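Local coordinates for protein AIR2 (Saccharomyces cerevisiae, PDB 3NYB) that forms part of the TRAMP RNA surveillance complex, pairing its zinc knuckles with a poly(A) RNA polymerase and probably helping it engage RNA substrates, at residues Tyr48-Cys52 with Cys62-Ser67. Numbering follows the deposited sequence.
With ZN (zinc ion), chain D.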
loop_
_atom_site.group_PDB
_atom_site.type_symbol
_atom_site.label_atom_id
_atom_site.label_comp_id
_atom_site.label_asym_id
_atom_site.label_seq_id
_atom_site.Cartn_x
_atom_site.Cartn_y
_atom_site.Cartn_z
ATOM N N TYR B 48 -15.758 -8.916 11.147
ATOM C CA TYR B 48 -14.555 -9.185 11.920
ATOM C C TYR B 48 -14.130 -7.985 12.745
ATOM O O TYR B 48 -14.160 -6.852 12.276
ATOM C CB TYR B 48 -13.426 -9.641 11.008
ATOM C CG TYR B 48 -13.681 -10.983 10.376
ATOM C CD1 TYR B 48 -14.321 -11.084 9.150
ATOM C CD2 TYR B 48 -13.289 -12.153 11.008
ATOM C CE1 TYR B 48 -14.560 -12.313 8.565
ATOM C CE2 TYR B 48 -13.523 -13.389 10.432
ATOM C CZ TYR B 48 -14.160 -13.462 9.211
ATOM O OH TYR B 48 -14.393 -14.687 8.632
ATOM N N CYS B 49 -13.736 -8.248 13.983
ATOM C CA CYS B 49 -13.392 -7.190 14.912
ATOM C C CYS B 49 -11.897 -6.911 14.925
ATOM O O CYS B 49 -11.082 -7.825 15.035
ATOM C CB CYS B 49 -13.865 -7.557 16.311
ATOM S SG CYS B 49 -13.102 -6.559 17.578
ATOM N N TYR B 50 -11.540 -5.638 14.821
ATOM C CA TYR B 50 -10.142 -5.255 14.727
ATOM C C TYR B 50 -9.455 -5.289 16.078
ATOM O O TYR B 50 -8.230 -5.227 16.167
ATOM C CB TYR B 50 -10.000 -3.877 14.081
ATOM C CG TYR B 50 -10.592 -2.712 14.849
ATOM C CD1 TYR B 50 -10.141 -2.382 16.121
ATOM C CD2 TYR B 50 -11.567 -1.907 14.276
ATOM C CE1 TYR B 50 -10.666 -1.301 16.808
ATOM C CE2 TYR B 50 -12.098 -0.826 14.953
ATOM C CZ TYR B 50 -11.646 -0.525 16.217
ATOM O OH TYR B 50 -12.180 0.555 16.885
ATOM N N ASN B 51 -10.264 -5.398 17.127
ATOM C CA ASN B 51 -9.784 -5.380 18.505
ATOM C C ASN B 51 -9.439 -6.774 19.013
ATOM O O ASN B 51 -8.378 -6.991 19.594
ATOM C CB ASN B 51 -10.830 -4.739 19.409
ATOM C CG ASN B 51 -10.317 -4.504 20.803
ATOM O OD1 ASN B 51 -11.031 -4.710 21.783
ATOM N ND2 ASN B 51 -9.066 -4.081 20.905
ATOM N N CYS B 52 -10.354 -7.711 18.805
ATOM C CA CYS B 52 -10.092 -9.125 19.024
ATOM C C CYS B 52 -10.364 -9.793 17.688
ATOM O O CYS B 52 -11.293 -9.407 16.979
ATOM C CB CYS B 52 -11.036 -9.689 20.078
ATOM S SG CYS B 52 -12.666 -10.085 19.417
ATOM N N CYS B 62 -16.676 -3.443 20.477
ATOM C CA CYS B 62 -16.289 -4.749 20.992
ATOM C C CYS B 62 -16.213 -4.703 22.519
ATOM O O CYS B 62 -16.112 -3.627 23.106
ATOM C CB CYS B 62 -14.962 -5.163 20.344
ATOM S SG CYS B 62 -13.870 -6.236 21.273
ATOM N N LYS B 63 -16.276 -5.867 23.159
ATOM C CA LYS B 63 -16.414 -5.933 24.616
ATOM C C LYS B 63 -15.093 -5.972 25.378
ATOM O O LYS B 63 -15.026 -5.531 26.524
ATOM C CB LYS B 63 -17.272 -7.137 25.018
ATOM C CG LYS B 63 -18.617 -7.195 24.315
ATOM C CD LYS B 63 -19.295 -5.834 24.314
ATOM C CE LYS B 63 -20.536 -5.833 23.437
ATOM N NZ LYS B 63 -21.039 -4.456 23.165
ATOM N N GLU B 64 -14.051 -6.502 24.746
ATOM C CA GLU B 64 -12.755 -6.676 25.398
ATOM C C GLU B 64 -12.034 -5.352 25.646
ATOM O O GLU B 64 -12.372 -4.332 25.048
ATOM C CB GLU B 64 -11.867 -7.587 24.550
ATOM C CG GLU B 64 -12.553 -8.864 24.094
ATOM C CD GLU B 64 -12.520 -9.956 25.146
ATOM O OE1 GLU B 64 -11.417 -10.271 25.640
ATOM O OE2 GLU B 64 -13.594 -10.506 25.472
ATOM N N LYS B 65 -11.048 -5.368 26.539
ATOM C CA LYS B 65 -10.163 -4.222 26.700
ATOM C C LYS B 65 -9.519 -3.968 25.346
ATOM O O LYS B 65 -9.136 -4.912 24.654
ATOM C CB LYS B 65 -9.074 -4.498 27.741
ATOM C CG LYS B 65 -9.535 -4.440 29.185
ATOM C CD LYS B 65 -8.349 -4.242 30.118
ATOM C CE LYS B 65 -8.742 -4.436 31.575
ATOM N NZ LYS B 65 -9.063 -5.858 31.884
ATOM N N ARG B 66 -9.397 -2.702 24.961
ATOM C CA ARG B 66 -8.907 -2.390 23.624
ATOM C C ARG B 66 -7.404 -2.655 23.453
ATOM O O ARG B 66 -6.603 -2.393 24.353
ATOM C CB ARG B 66 -9.313 -0.973 23.193
ATOM C CG ARG B 66 -8.389 0.150 23.621
ATOM C CD ARG B 66 -8.603 1.350 22.705
ATOM N NE ARG B 66 -8.960 0.908 21.357
ATOM C CZ ARG B 66 -9.087 1.708 20.303
ATOM N NH1 ARG B 66 -8.884 3.011 20.418
ATOM N NH2 ARG B 66 -9.421 1.198 19.127
ATOM N N SER B 67 -7.043 -3.194 22.289
ATOM C CA SER B 67 -5.679 -3.635 22.004
ATOM C C SER B 67 -4.761 -2.505 21.545
ATOM O O SER B 67 -3.576 -2.714 21.295
ATOM C CB SER B 67 -5.702 -4.734 20.939
ATOM O OG SER B 67 -4.395 -5.020 20.470
HETATM ZN ZN ZN D . -13.817 -8.035 19.647
#
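Cys-49 SG, packed 3.6 Å from Cys-62 CB, is gripped from three directions: it binds the zinc ion at 2.6 Å and accepts two backbone N-H groups. The N-H of Cys-52 arrives almost straight, at 170°, its N 3.2 Å from Cys-49 SG, while the one from Asn-51 is weak. This is the turn of a CCHC zinc knuckle, whose N-H groups probably temper the negative charge of the thiolate. Cys-52 SG and Cys-62 SG each lie 2.4 Å from the zinc, and His-57 completes the site, so the metal ties 48-52 to 62-67. Glu-64 N donates a weak hydrogen bond to Cys-62 SG.

Beyond the metal, Asn-51 extends its side chain into the curve of 62-67. With its CG anti to the backbone N (chi1 -171°), Asn-51 brings that CG to 3.8 Å from Arg-66 CA.

On the polymerase side, Ser-67 OG is hydrogen-bonded to Asp-233 of the Poly(A) RNA polymerase protein 2 chain, and Arg-66 NH2 weakly to Asn-228 of that chain. The Arg-66 guanidinium and Tyr-50 ring planes are inclined at 46°, and Tyr-50 CE1 meets the guanidinium at its edge, 3.6 Å from Arg-66 NH2.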